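Local coordinates for protein xyloglucan-specific endo-beta-1,4-glucanase BoGH9A (Bacteroides ovatus, PDB 6DHT) that hydrolyses internal beta-1,4-glucosidic linkages in the backbone of xyloglucan, cutting this plant polysaccharide into xyloglucan oligosaccharides, at residues F115-Q118 against P123-E126; K164-A169 against Y181-M186; V177-S182 against D223-M228; A136-N141 against V252-Q257. One frame throughout, in Å; residues are numbered along the deposited sequence.

Contact 1: residues F115-Q118 against P123-E126; sequences FYYQ and PIEE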
loop_
_atom_site.group_PDB
_atom_site.type_symbol
_atom_site.label_atom_id
_atom_site.label_comp_id
_atom_site.label_asym_id
_atom_site.label_seq_id
_atom_site.Cartn_x
_atom_site.Cartn_y
_atom_site.Cartn_z
ATOM N N PHE A 115 -4.122 4.172 8.767
ATOM C CA PHE A 115 -3.918 2.991 9.583
ATOM C C PHE A 115 -4.381 3.225 11.027
ATOM O O PHE A 115 -4.955 2.325 11.662
ATOM C CB PHE A 115 -2.453 2.560 9.547
ATOM C CG PHE A 115 -2.043 1.981 8.221
ATOM C CD1 PHE A 115 -1.633 2.798 7.178
ATOM C CD2 PHE A 115 -2.092 0.599 8.015
ATOM C CE1 PHE A 115 -1.304 2.244 5.936
ATOM C CE2 PHE A 115 -1.750 0.060 6.789
ATOM C CZ PHE A 115 -1.372 0.888 5.751
ATOM N N TYR A 116 -4.140 4.433 11.537
ATOM C CA TYR A 116 -4.628 4.813 12.854
ATOM C C TYR A 116 -6.158 4.667 12.936
ATOM O O TYR A 116 -6.685 4.087 13.879
ATOM C CB TYR A 116 -4.156 6.225 13.232
ATOM C CG TYR A 116 -4.948 6.803 14.388
ATOM C CD1 TYR A 116 -4.662 6.460 15.704
ATOM C CD2 TYR A 116 -5.987 7.687 14.153
ATOM C CE1 TYR A 116 -5.409 6.978 16.750
ATOM C CE2 TYR A 116 -6.728 8.213 15.196
ATOM C CZ TYR A 116 -6.425 7.859 16.491
ATOM O OH TYR A 116 -7.157 8.367 17.549
ATOM N N TYR A 117 -6.869 5.144 11.910
ATOM C CA TYR A 117 -8.312 5.007 11.888
ATOM C C TYR A 117 -8.758 3.531 11.848
ATOM O O TYR A 117 -9.845 3.189 12.329
ATOM C CB TYR A 117 -8.903 5.773 10.713
ATOM C CG TYR A 117 -8.828 7.268 10.878
ATOM C CD1 TYR A 117 -9.670 7.930 11.773
ATOM C CD2 TYR A 117 -7.951 8.032 10.119
ATOM C CE1 TYR A 117 -9.634 9.295 11.905
ATOM C CE2 TYR A 117 -7.895 9.392 10.267
ATOM C CZ TYR A 117 -8.750 10.018 11.164
ATOM O OH TYR A 117 -8.686 11.396 11.274
ATOM N N GLN A 118 -7.939 2.652 11.283
ATOM C CA GLN A 118 -8.260 1.229 11.229
ATOM C C GLN A 118 -7.987 0.457 12.537
ATOM O O GLN A 118 -8.211 -0.766 12.615
ATOM C CB GLN A 118 -7.488 0.542 10.104
ATOM C CG GLN A 118 -7.811 0.998 8.683
ATOM C CD GLN A 118 -9.184 0.574 8.212
ATOM O OE1 GLN A 118 -10.123 1.371 8.215
ATOM N NE2 GLN A 118 -9.296 -0.665 7.753
ATOM N N PRO A 123 -9.899 3.447 21.926
ATOM C CA PRO A 123 -10.723 4.574 21.512
ATOM C C PRO A 123 -9.965 5.398 20.484
ATOM O O PRO A 123 -8.737 5.480 20.494
ATOM C CB PRO A 123 -10.940 5.351 22.815
ATOM C CG PRO A 123 -9.806 4.988 23.660
ATOM C CD PRO A 123 -9.425 3.582 23.313
ATOM N N ILE A 124 -10.731 5.973 19.579
ATOM C CA ILE A 124 -10.211 6.770 18.482
ATOM C C ILE A 124 -10.615 8.201 18.820
ATOM O O ILE A 124 -11.700 8.646 18.482
ATOM C CB ILE A 124 -10.795 6.259 17.142
ATOM C CG1 ILE A 124 -10.453 4.765 16.954
ATOM C CG2 ILE A 124 -10.297 7.089 15.982
ATOM C CD1 ILE A 124 -8.970 4.474 16.865
ATOM N N GLU A 125 -9.753 8.887 19.566
ATOM C CA GLU A 125 -10.116 10.149 20.218
ATOM C C GLU A 125 -9.984 11.358 19.324
ATOM O O GLU A 125 -9.071 11.443 18.518
ATOM C CB GLU A 125 -9.259 10.359 21.464
ATOM C CG GLU A 125 -9.531 9.311 22.536
ATOM C CD GLU A 125 -8.560 9.351 23.699
ATOM O OE1 GLU A 125 -7.519 10.039 23.610
ATOM O OE2 GLU A 125 -8.845 8.676 24.709
ATOM N N GLU A 126 -10.903 12.304 19.499
ATOM C CA GLU A 126 -11.010 13.471 18.631
ATOM C C GLU A 126 -9.709 14.262 18.501
ATOM O O GLU A 126 -9.403 14.810 17.460
ATOM C CB GLU A 126 -12.140 14.390 19.114
ATOM C CG GLU A 126 -12.316 15.650 18.280
ATOM C CD GLU A 126 -13.699 16.266 18.423
ATOM O OE1 GLU A 126 -14.421 15.912 19.383
ATOM O OE2 GLU A 126 -14.066 17.098 17.568
HETATM O O HOH W 1 -6.991 7.688 20.093
#
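Tyr116 and Ile124 reach for each other from opposite directions, and their side chains carry most of this contact. With CG anti to the backbone N (chi1 164°), the ring of Tyr116 extends out to the chain that returns through residues 123-126. Both branches of Ile124 are used. CG1 lies beside the backbone N (chi1 -58°), and at its end CD1 comes over one face of the Tyr116 ring, 3.8 Å from the backbone O of Tyr116. The other branch, CG2, packs against the far part of the same ring, 3.8 Å from Tyr116 CE2. It also approaches the Tyr117 ring obliquely, with 4.3 Å between Ile124 CG2 and Tyr117 CD1. The two tyrosines pack on each other as well: Tyr116 CD2 stands over the centre of one face of the Tyr117 ring. A single water, in the plane of the Tyr116 ring, ties the phenol to the returning backbone. It is 2.6 Å from Tyr116 OH, donates to Pro123 O at 2.8 Å and accepts from Glu125 N at 3.1 Å. Glu125 is itself the N-cap residue of the next helix. The contact thus closes the tight connection between helices 105-117 and 126-129. Ala129 of the second helix touches both Tyr116 and Ile124 and accepts a hydrogen bond from Tyr117 OH through its carbonyl, while Glu217 of helix 213-226 lies against Tyr116.

Contact 2: residues K164-A169 against Y181-M186; sequences KGWYDA and YSIGLM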
loop_
_atom_site.group_PDB
_atom_site.type_symbol
_atom_site.label_atom_id
_atom_site.label_comp_id
_atom_site.label_asym_id
_atom_site.label_seq_id
_atom_site.Cartn_x
_atom_site.Cartn_y
_atom_site.Cartn_z
ATOM N N LYS A 164 -5.545 -5.711 19.615
ATOM C CA LYS A 164 -4.839 -4.695 18.822
ATOM C C LYS A 164 -4.813 -5.132 17.367
ATOM O O LYS A 164 -5.566 -5.997 16.943
ATOM C CB LYS A 164 -3.442 -4.381 19.383
ATOM C CG LYS A 164 -3.485 -3.870 20.819
ATOM C CD LYS A 164 -2.104 -3.738 21.415
ATOM C CE LYS A 164 -1.347 -2.598 20.802
ATOM N NZ LYS A 164 -0.074 -2.409 21.532
ATOM N N GLY A 165 -3.944 -4.512 16.581
ATOM C CA GLY A 165 -3.987 -4.727 15.144
ATOM C C GLY A 165 -5.039 -3.900 14.431
ATOM O O GLY A 165 -5.924 -3.304 15.050
ATOM N N TRP A 166 -4.925 -3.869 13.109
ATOM C CA TRP A 166 -5.838 -3.096 12.281
ATOM C C TRP A 166 -6.985 -3.934 11.706
ATOM O O TRP A 166 -6.786 -5.085 11.355
ATOM C CB TRP A 166 -5.119 -2.490 11.068
ATOM C CG TRP A 166 -3.875 -1.705 11.366
ATOM C CD1 TRP A 166 -3.766 -0.610 12.168
ATOM C CD2 TRP A 166 -2.574 -1.942 10.818
ATOM N NE1 TRP A 166 -2.462 -0.154 12.163
ATOM C CE2 TRP A 166 -1.713 -0.956 11.340
ATOM C CE3 TRP A 166 -2.059 -2.888 9.934
ATOM C CZ2 TRP A 166 -0.374 -0.889 10.990
ATOM C CZ3 TRP A 166 -0.725 -2.812 9.585
ATOM C CH2 TRP A 166 0.095 -1.820 10.106
ATOM N N TYR A 167 -8.144 -3.322 11.516
ATOM C CA TYR A 167 -9.112 -3.862 10.587
ATOM C C TYR A 167 -8.447 -3.938 9.210
ATOM O O TYR A 167 -7.757 -3.007 8.787
ATOM C CB TYR A 167 -10.333 -2.976 10.486
ATOM C CG TYR A 167 -11.131 -2.800 11.749
ATOM C CD1 TYR A 167 -11.572 -3.890 12.479
ATOM C CD2 TYR A 167 -11.464 -1.521 12.201
ATOM C CE1 TYR A 167 -12.318 -3.709 13.624
ATOM C CE2 TYR A 167 -12.194 -1.341 13.355
ATOM C CZ TYR A 167 -12.624 -2.444 14.049
ATOM O OH TYR A 167 -13.351 -2.279 15.209
ATOM N N ASP A 168 -8.661 -5.025 8.483
ATOM C CA ASP A 168 -7.995 -5.219 7.205
ATOM C C ASP A 168 -8.383 -4.204 6.139
ATOM O O ASP A 168 -7.544 -3.797 5.320
ATOM C CB ASP A 168 -8.312 -6.600 6.657
ATOM C CG ASP A 168 -7.357 -7.037 5.576
ATOM O OD1 ASP A 168 -6.125 -7.000 5.807
ATOM O OD2 ASP A 168 -7.828 -7.458 4.510
ATOM N N ALA A 169 -9.665 -3.841 6.061
ATOM C CA ALA A 169 -10.157 -3.244 4.843
ATOM C C ALA A 169 -11.552 -2.696 5.070
ATOM O O ALA A 169 -11.810 -2.061 6.092
ATOM C CB ALA A 169 -10.154 -4.315 3.746
ATOM N N TYR A 181 2.489 -8.517 5.062
ATOM C CA TYR A 181 2.919 -7.972 3.775
ATOM C C TYR A 181 2.907 -6.439 3.804
ATOM O O TYR A 181 3.858 -5.762 3.346
ATOM C CB TYR A 181 1.969 -8.426 2.661
ATOM C CG TYR A 181 2.121 -7.568 1.450
ATOM C CD1 TYR A 181 3.177 -7.744 0.557
ATOM C CD2 TYR A 181 1.220 -6.554 1.214
ATOM C CE1 TYR A 181 3.305 -6.904 -0.557
ATOM C CE2 TYR A 181 1.342 -5.718 0.138
ATOM C CZ TYR A 181 2.393 -5.894 -0.747
ATOM O OH TYR A 181 2.494 -5.057 -1.856
ATOM N N SER A 182 1.824 -5.875 4.321
ATOM C CA SER A 182 1.658 -4.430 4.317
ATOM C C SER A 182 2.763 -3.714 5.093
ATOM O O SER A 182 3.353 -2.731 4.625
ATOM C CB SER A 182 0.296 -4.040 4.881
ATOM O OG SER A 182 -0.782 -4.466 4.028
ATOM N N ILE A 183 3.025 -4.188 6.301
ATOM C CA ILE A 183 4.120 -3.676 7.109
ATOM C C ILE A 183 5.445 -3.914 6.387
ATOM O O ILE A 183 6.278 -3.018 6.326
ATOM C CB ILE A 183 4.135 -4.357 8.466
ATOM C CG1 ILE A 183 2.880 -4.033 9.270
ATOM C CG2 ILE A 183 5.358 -3.926 9.217
ATOM C CD1 ILE A 183 2.628 -4.950 10.433
ATOM N N GLY A 184 5.619 -5.089 5.789
ATOM C CA GLY A 184 6.848 -5.395 5.085
ATOM C C GLY A 184 7.161 -4.394 3.971
ATOM O O GLY A 184 8.315 -3.991 3.796
ATOM N N LEU A 185 6.123 -3.974 3.257
ATOM C CA LEU A 185 6.278 -3.004 2.180
ATOM C C LEU A 185 6.596 -1.621 2.754
ATOM O O LEU A 185 7.546 -0.968 2.303
ATOM C CB LEU A 185 5.007 -2.959 1.316
ATOM C CG LEU A 185 5.045 -1.923 0.185
ATOM C CD1 LEU A 185 6.206 -2.158 -0.763
ATOM C CD2 LEU A 185 3.726 -1.945 -0.560
ATOM N N MET A 186 5.836 -1.169 3.750
ATOM C CA MET A 186 6.046 0.158 4.295
ATOM C C MET A 186 7.410 0.251 4.953
ATOM O O MET A 186 8.099 1.271 4.830
ATOM C CB MET A 186 4.923 0.583 5.234
ATOM C CG MET A 186 3.609 0.797 4.491
ATOM S SD MET A 186 2.258 1.347 5.525
ATOM C CE MET A 186 1.810 -0.156 6.330
#
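Trp166 meets Ile183 with the outer rim of its six-membered ring. From the backbone its CB already points at helix 176-192, and CG sits beside the backbone N (chi1 -52°), which carries the indole toward the helix, where it meets Ile183 at a slant. On the five-membered ring, Trp166 CD1 comes within 3.2 Å of Phe115 O, and NE1 is hydrogen-bonded to the carboxylate of Glu217 through OE2. Phe115 also meets the indole edge-to-face. At the far end, CZ3 and CH2 reach Ile183: CG1 of the isoleucine lies at the ring edge, near its plane, 3.8 Å from Trp166 CZ3 and 3.7 Å from CH2. CD1 of Ile183 follows a little farther off, 4.0 Å from Trp166 CH2. One helical turn on, Met186 brings its CE methyl to 4.5 Å from Trp166 CH2, approaching obliquely. The loop of residues 164-169 is thereby seated on a helix of the alpha-helical GH9 catalytic domain, shortly before the predicted nucleophile Asp171. Across the two segments the meeting is wholly apolar and buried, relying on shape and dispersion, whereas the direction of the indole is probably fixed by its N-H, whose polarity is answered by Glu217.

Contact 3: residues V177-S182 against D223-M228; sequences VNSGYS and DWMLTM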
loop_
_atom_site.group_PDB
_atom_site.type_symbol
_atom_site.label_atom_id
_atom_site.label_comp_id
_atom_site.label_asym_id
_atom_site.label_seq_id
_atom_site.Cartn_x
_atom_site.Cartn_y
_atom_site.Cartn_z
ATOM N N VAL A 177 -1.397 -12.645 6.703
ATOM C CA VAL A 177 -0.736 -12.517 5.410
ATOM C C VAL A 177 -0.778 -11.071 4.960
ATOM O O VAL A 177 0.270 -10.460 4.629
ATOM C CB VAL A 177 -1.349 -13.462 4.373
ATOM C CG1 VAL A 177 -0.956 -13.090 2.956
ATOM C CG2 VAL A 177 -0.934 -14.896 4.686
ATOM N N ASN A 178 -1.967 -10.485 4.949
ATOM C CA ASN A 178 -2.091 -9.163 4.376
ATOM C C ASN A 178 -1.434 -8.111 5.257
ATOM O O ASN A 178 -0.779 -7.190 4.744
ATOM C CB ASN A 178 -3.555 -8.822 4.156
ATOM C CG ASN A 178 -3.728 -7.730 3.147
ATOM O OD1 ASN A 178 -3.084 -7.745 2.100
ATOM N ND2 ASN A 178 -4.555 -6.752 3.469
ATOM N N SER A 179 -1.557 -8.215 6.571
ATOM C CA SER A 179 -0.981 -7.172 7.407
ATOM C C SER A 179 0.544 -7.308 7.507
ATOM O O SER A 179 1.226 -6.294 7.565
ATOM C CB SER A 179 -1.672 -7.079 8.770
ATOM O OG SER A 179 -1.415 -8.203 9.566
ATOM N N GLY A 180 1.055 -8.534 7.486
ATOM C CA GLY A 180 2.476 -8.782 7.460
ATOM C C GLY A 180 3.101 -8.232 6.199
ATOM O O GLY A 180 4.139 -7.568 6.255
ATOM N N TYR A 181 2.489 -8.517 5.062
ATOM C CA TYR A 181 2.919 -7.972 3.775
ATOM C C TYR A 181 2.907 -6.439 3.804
ATOM O O TYR A 181 3.858 -5.762 3.346
ATOM C CB TYR A 181 1.969 -8.426 2.661
ATOM C CG TYR A 181 2.121 -7.568 1.450
ATOM C CD1 TYR A 181 3.177 -7.744 0.557
ATOM C CD2 TYR A 181 1.220 -6.554 1.214
ATOM C CE1 TYR A 181 3.305 -6.904 -0.557
ATOM C CE2 TYR A 181 1.342 -5.718 0.138
ATOM C CZ TYR A 181 2.393 -5.894 -0.747
ATOM O OH TYR A 181 2.494 -5.057 -1.856
ATOM N N SER A 182 1.824 -5.875 4.321
ATOM C CA SER A 182 1.658 -4.430 4.317
ATOM C C SER A 182 2.763 -3.714 5.093
ATOM O O SER A 182 3.353 -2.731 4.625
ATOM C CB SER A 182 0.296 -4.040 4.881
ATOM O OG SER A 182 -0.782 -4.466 4.028
ATOM N N ASP A 223 2.331 -5.912 17.397
ATOM C CA ASP A 223 2.042 -6.400 18.748
ATOM C C ASP A 223 0.898 -7.405 18.699
ATOM O O ASP A 223 0.949 -8.456 19.352
ATOM C CB ASP A 223 1.687 -5.232 19.658
ATOM C CG ASP A 223 1.824 -5.565 21.121
ATOM O OD1 ASP A 223 2.644 -6.447 21.454
ATOM O OD2 ASP A 223 1.130 -4.911 21.923
ATOM N N TRP A 224 -0.137 -7.106 17.919
ATOM C CA TRP A 224 -1.190 -8.094 17.700
ATOM C C TRP A 224 -0.643 -9.368 17.033
ATOM O O TRP A 224 -0.979 -10.487 17.439
ATOM C CB TRP A 224 -2.342 -7.522 16.854
ATOM C CG TRP A 224 -3.191 -8.620 16.350
ATOM C CD1 TRP A 224 -3.944 -9.464 17.106
ATOM C CD2 TRP A 224 -3.312 -9.085 15.000
ATOM N NE1 TRP A 224 -4.550 -10.395 16.314
ATOM C CE2 TRP A 224 -4.166 -10.199 15.014
ATOM C CE3 TRP A 224 -2.794 -8.658 13.774
ATOM C CZ2 TRP A 224 -4.508 -10.877 13.857
ATOM C CZ3 TRP A 224 -3.146 -9.335 12.633
ATOM C CH2 TRP A 224 -3.980 -10.424 12.674
ATOM N N MET A 225 0.190 -9.219 15.996
ATOM C CA MET A 225 0.701 -10.376 15.264
ATOM C C MET A 225 1.388 -11.385 16.194
ATOM O O MET A 225 1.224 -12.585 16.013
ATOM C CB MET A 225 1.670 -9.931 14.157
ATOM C CG MET A 225 1.007 -9.187 13.041
ATOM S SD MET A 225 2.150 -8.749 11.714
ATOM C CE MET A 225 2.225 -10.285 10.813
ATOM N N LEU A 226 2.155 -10.893 17.160
ATOM C CA LEU A 226 2.813 -11.764 18.141
ATOM C C LEU A 226 1.824 -12.724 18.814
ATOM O O LEU A 226 2.169 -13.881 19.080
ATOM C CB LEU A 226 3.540 -10.925 19.188
ATOM C CG LEU A 226 4.765 -10.167 18.681
ATOM C CD1 LEU A 226 5.258 -9.263 19.775
ATOM C CD2 LEU A 226 5.893 -11.100 18.281
ATOM N N THR A 227 0.606 -12.251 19.068
ATOM C CA THR A 227 -0.419 -13.063 19.742
ATOM C C THR A 227 -1.028 -14.147 18.849
ATOM O O THR A 227 -1.781 -15.005 19.324
ATOM C CB THR A 227 -1.572 -12.200 20.310
ATOM O OG1 THR A 227 -2.443 -11.754 19.257
ATOM C CG2 THR A 227 -1.037 -11.018 21.102
ATOM N N MET A 228 -0.719 -14.125 17.562
ATOM C CA MET A 228 -1.238 -15.090 16.610
ATOM C C MET A 228 -0.324 -16.293 16.413
ATOM O O MET A 228 -0.614 -17.142 15.557
ATOM C CB MET A 228 -1.522 -14.397 15.277
ATOM C CG MET A 228 -2.667 -13.423 15.368
ATOM S SD MET A 228 -4.274 -14.200 15.412
ATOM C CE MET A 228 -4.407 -14.647 13.725
#
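Helices 176-192 and 213-226 of the alpha-helical GH9 domain pack together here, where Ser179 and Gly180 face Trp224 and Met225. Between residues 177-182 and 223-228 the backbones are nearest at Gly180 and Met225, whose CA atoms are 8.2 Å apart. Met225 spans the gap with a chain that bends at its end (chi3 81°), laying CE on the bare backbone of Gly180, 3.7 Å from its CA. The sulfur of Met225, SD, one atom back, is 4.2 Å from Ser179 OG. Ser179 OG also lies in the plane of the Trp224 indole, at its edge, 3.7 Å from CZ3, but its stronger polar partner is Tyr175 O, four residues earlier, at the end of strand 174-175. In GH9 enzymes helices of this kind build an (alpha/alpha)6 barrel, and Met275 of helix 265-281 touches Met225 as the packing continues. Trp224 is enclosed on further sides: Met228 CG covers one face of its ring, offset toward the rim, and Lys174 makes a cation-pi contact with it. Trp224 O is gripped twice, by Thr227 N and by Thr227 OG1 at 2.7 Å, the latter on a carbonyl lone pair. Within the first helix Asn178 O likewise takes two donors, Ser182 N and Ser182 OG, from opposite faces of its plane.

Contact 4: residues A136-N141 against V252-Q257; sequences AGHPDN and VDCKQQ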
loop_
_atom_site.group_PDB
_atom_site.type_symbol
_atom_site.label_atom_id
_atom_site.label_comp_id
_atom_site.label_asym_id
_atom_site.label_seq_id
_atom_site.Cartn_x
_atom_site.Cartn_y
_atom_site.Cartn_z
ATOM N N ALA A 136 -13.834 2.661 21.445
ATOM C CA ALA A 136 -13.133 1.421 21.169
ATOM C C ALA A 136 -14.108 0.355 20.626
ATOM O O ALA A 136 -15.285 0.285 21.017
ATOM C CB ALA A 136 -12.442 0.935 22.420
ATOM N N GLY A 137 -13.608 -0.471 19.715
ATOM C CA GLY A 137 -14.353 -1.592 19.182
ATOM C C GLY A 137 -13.460 -2.808 18.983
ATOM O O GLY A 137 -12.250 -2.685 18.898
ATOM N N HIS A 138 -14.065 -3.987 18.918
ATOM C CA HIS A 138 -13.343 -5.252 18.747
ATOM C C HIS A 138 -12.142 -5.426 19.690
ATOM O O HIS A 138 -10.984 -5.488 19.266
ATOM C CB HIS A 138 -12.933 -5.448 17.289
ATOM C CG HIS A 138 -14.099 -5.606 16.366
ATOM N ND1 HIS A 138 -14.679 -4.536 15.723
ATOM C CD2 HIS A 138 -14.820 -6.697 16.012
ATOM C CE1 HIS A 138 -15.699 -4.963 14.995
ATOM N NE2 HIS A 138 -15.799 -6.269 15.147
ATOM N N PRO A 139 -12.411 -5.525 20.993
ATOM C CA PRO A 139 -11.320 -5.754 21.948
ATOM C C PRO A 139 -10.540 -7.038 21.653
ATOM O O PRO A 139 -9.344 -7.080 21.904
ATOM C CB PRO A 139 -12.058 -5.844 23.289
ATOM C CG PRO A 139 -13.462 -6.150 22.935
ATOM C CD PRO A 139 -13.715 -5.432 21.664
ATOM N N ASP A 140 -11.211 -8.043 21.100
ATOM C CA ASP A 140 -10.587 -9.296 20.713
ATOM C C ASP A 140 -9.789 -9.909 21.873
ATOM O O ASP A 140 -8.735 -10.519 21.673
ATOM C CB ASP A 140 -9.721 -9.089 19.455
ATOM C CG ASP A 140 -10.559 -8.908 18.189
ATOM O OD1 ASP A 140 -11.775 -9.210 18.213
ATOM O OD2 ASP A 140 -10.029 -8.452 17.142
ATOM N N ASN A 141 -10.331 -9.753 23.082
ATOM C CA ASN A 141 -9.765 -10.368 24.287
ATOM C C ASN A 141 -10.442 -11.691 24.613
ATOM O O ASN A 141 -9.990 -12.422 25.500
ATOM C CB ASN A 141 -9.886 -9.418 25.477
ATOM C CG ASN A 141 -11.278 -8.810 25.609
ATOM O OD1 ASN A 141 -12.233 -9.244 24.956
ATOM N ND2 ASN A 141 -11.395 -7.792 26.460
ATOM N N VAL A 252 -18.944 -1.172 17.558
ATOM C CA VAL A 252 -19.558 -1.454 18.852
ATOM C C VAL A 252 -20.856 -2.251 18.743
ATOM O O VAL A 252 -21.297 -2.849 19.725
ATOM C CB VAL A 252 -19.798 -0.169 19.660
ATOM C CG1 VAL A 252 -18.468 0.457 20.048
ATOM C CG2 VAL A 252 -20.652 0.796 18.897
ATOM N N ASP A 253 -21.459 -2.270 17.556
ATOM C CA ASP A 253 -22.694 -3.031 17.328
ATOM C C ASP A 253 -22.463 -4.437 16.741
ATOM O O ASP A 253 -23.421 -5.179 16.468
ATOM C CB ASP A 253 -23.626 -2.201 16.448
ATOM C CG ASP A 253 -23.995 -0.873 17.099
ATOM O OD1 ASP A 253 -24.113 -0.842 18.342
ATOM O OD2 ASP A 253 -24.138 0.137 16.396
ATOM N N CYS A 254 -21.199 -4.814 16.573
ATOM C CA CYS A 254 -20.869 -6.133 16.054
ATOM C C CYS A 254 -21.007 -7.174 17.151
ATOM O O CYS A 254 -20.570 -6.953 18.280
ATOM C CB CYS A 254 -19.442 -6.146 15.496
ATOM S SG CYS A 254 -19.275 -5.224 13.966
ATOM N N LYS A 255 -21.617 -8.309 16.832
ATOM C CA LYS A 255 -21.937 -9.286 17.865
ATOM C C LYS A 255 -21.475 -10.701 17.559
ATOM O O LYS A 255 -21.529 -11.557 18.434
ATOM C CB LYS A 255 -23.444 -9.248 18.145
ATOM C CG LYS A 255 -23.866 -7.930 18.777
ATOM C CD LYS A 255 -25.363 -7.773 18.922
ATOM C CE LYS A 255 -25.706 -6.320 19.256
ATOM N NZ LYS A 255 -24.741 -5.696 20.225
ATOM N N GLN A 256 -21.031 -10.968 16.337
ATOM C CA GLN A 256 -20.537 -12.304 16.006
ATOM C C GLN A 256 -19.324 -12.710 16.833
ATOM O O GLN A 256 -18.518 -11.873 17.245
ATOM C CB GLN A 256 -20.186 -12.418 14.529
ATOM C CG GLN A 256 -21.344 -12.559 13.597
ATOM C CD GLN A 256 -20.886 -12.883 12.188
ATOM O OE1 GLN A 256 -20.447 -14.000 11.902
ATOM N NE2 GLN A 256 -20.927 -11.886 11.314
ATOM N N GLN A 257 -19.187 -14.009 17.064
ATOM C CA GLN A 257 -18.053 -14.536 17.806
ATOM C C GLN A 257 -16.787 -14.447 16.941
ATOM O O GLN A 257 -16.851 -14.655 15.727
ATOM C CB GLN A 257 -18.332 -15.993 18.229
ATOM C CG GLN A 257 -17.171 -16.729 18.886
ATOM C CD GLN A 257 -16.740 -16.111 20.210
ATOM O OE1 GLN A 257 -15.602 -15.649 20.351
ATOM N NE2 GLN A 257 -17.643 -16.114 21.194
#
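The imidazole of His138 turns to Cys254 because its CG lies beside the backbone N (chi1 -65°), on a residue whose own backbone adopts left-handed helical angles. Cys254 answers with a similar first torsion, SG beside the backbone N (chi1 -71°), and its CB already points at the loop of residues 136-141. Cys254 SG comes to the edge of the His138 ring, 4.6 Å from its centroid and 73° off the normal, a sulfur-aromatic contact rather than a stack. SG is nearest to CE1 of His138, at 3.7 Å, while Cys254 CB reaches NE2 of the same ring, also at 3.7 Å, from an oblique direction. A second touch is shorter: Val252 CG1 rests 3.3 Å from Ala136 O. Both loops lie near the surface and lead into neighbouring strands, 143-145 and 259-260, which run parallel to each other in a small mixed sheet of the GH9 domain. His138 is engaged on other sides too. Its ND1 is hydrogen-bonded to Tyr167 OH, with the two rings nearly perpendicular, and Tyr172 packs against it at a shallower angle, so the imidazole is held from several directions about 9 Å from the side chain of the predicted nucleophile Asp171. Two residues along, Asp140 pairs OD1 with Arg258, just past residues 252-257, and OD2 with Lys174.

Residues 164-169 connect all four contacts. Gln118 O of contact 1 lies 2.8 Å from Tyr167 N, a probable hydrogen bond, and Phe115 CZ packs 3.4 Å from Met186 CE. Contacts 2 and 3, with centres about 7 Å apart, share helix 176-192; between them Lys164 NZ bridges to Asp223 OD2 at 2.8 Å and Asp168 OD1 meets Asn178 ND2 at 2.8 Å. Contact 4 joins through Tyr167 OH, 2.7 Å from His138 ND1, and touches contact 1 where Ala136 CB packs 3.6 Å from Pro123 N. Contacts 2, 3 and 4 bring side chains to about 9-11 Å from that of Asp171, the predicted nucleophile, whereas contact 1 lies away from the active site.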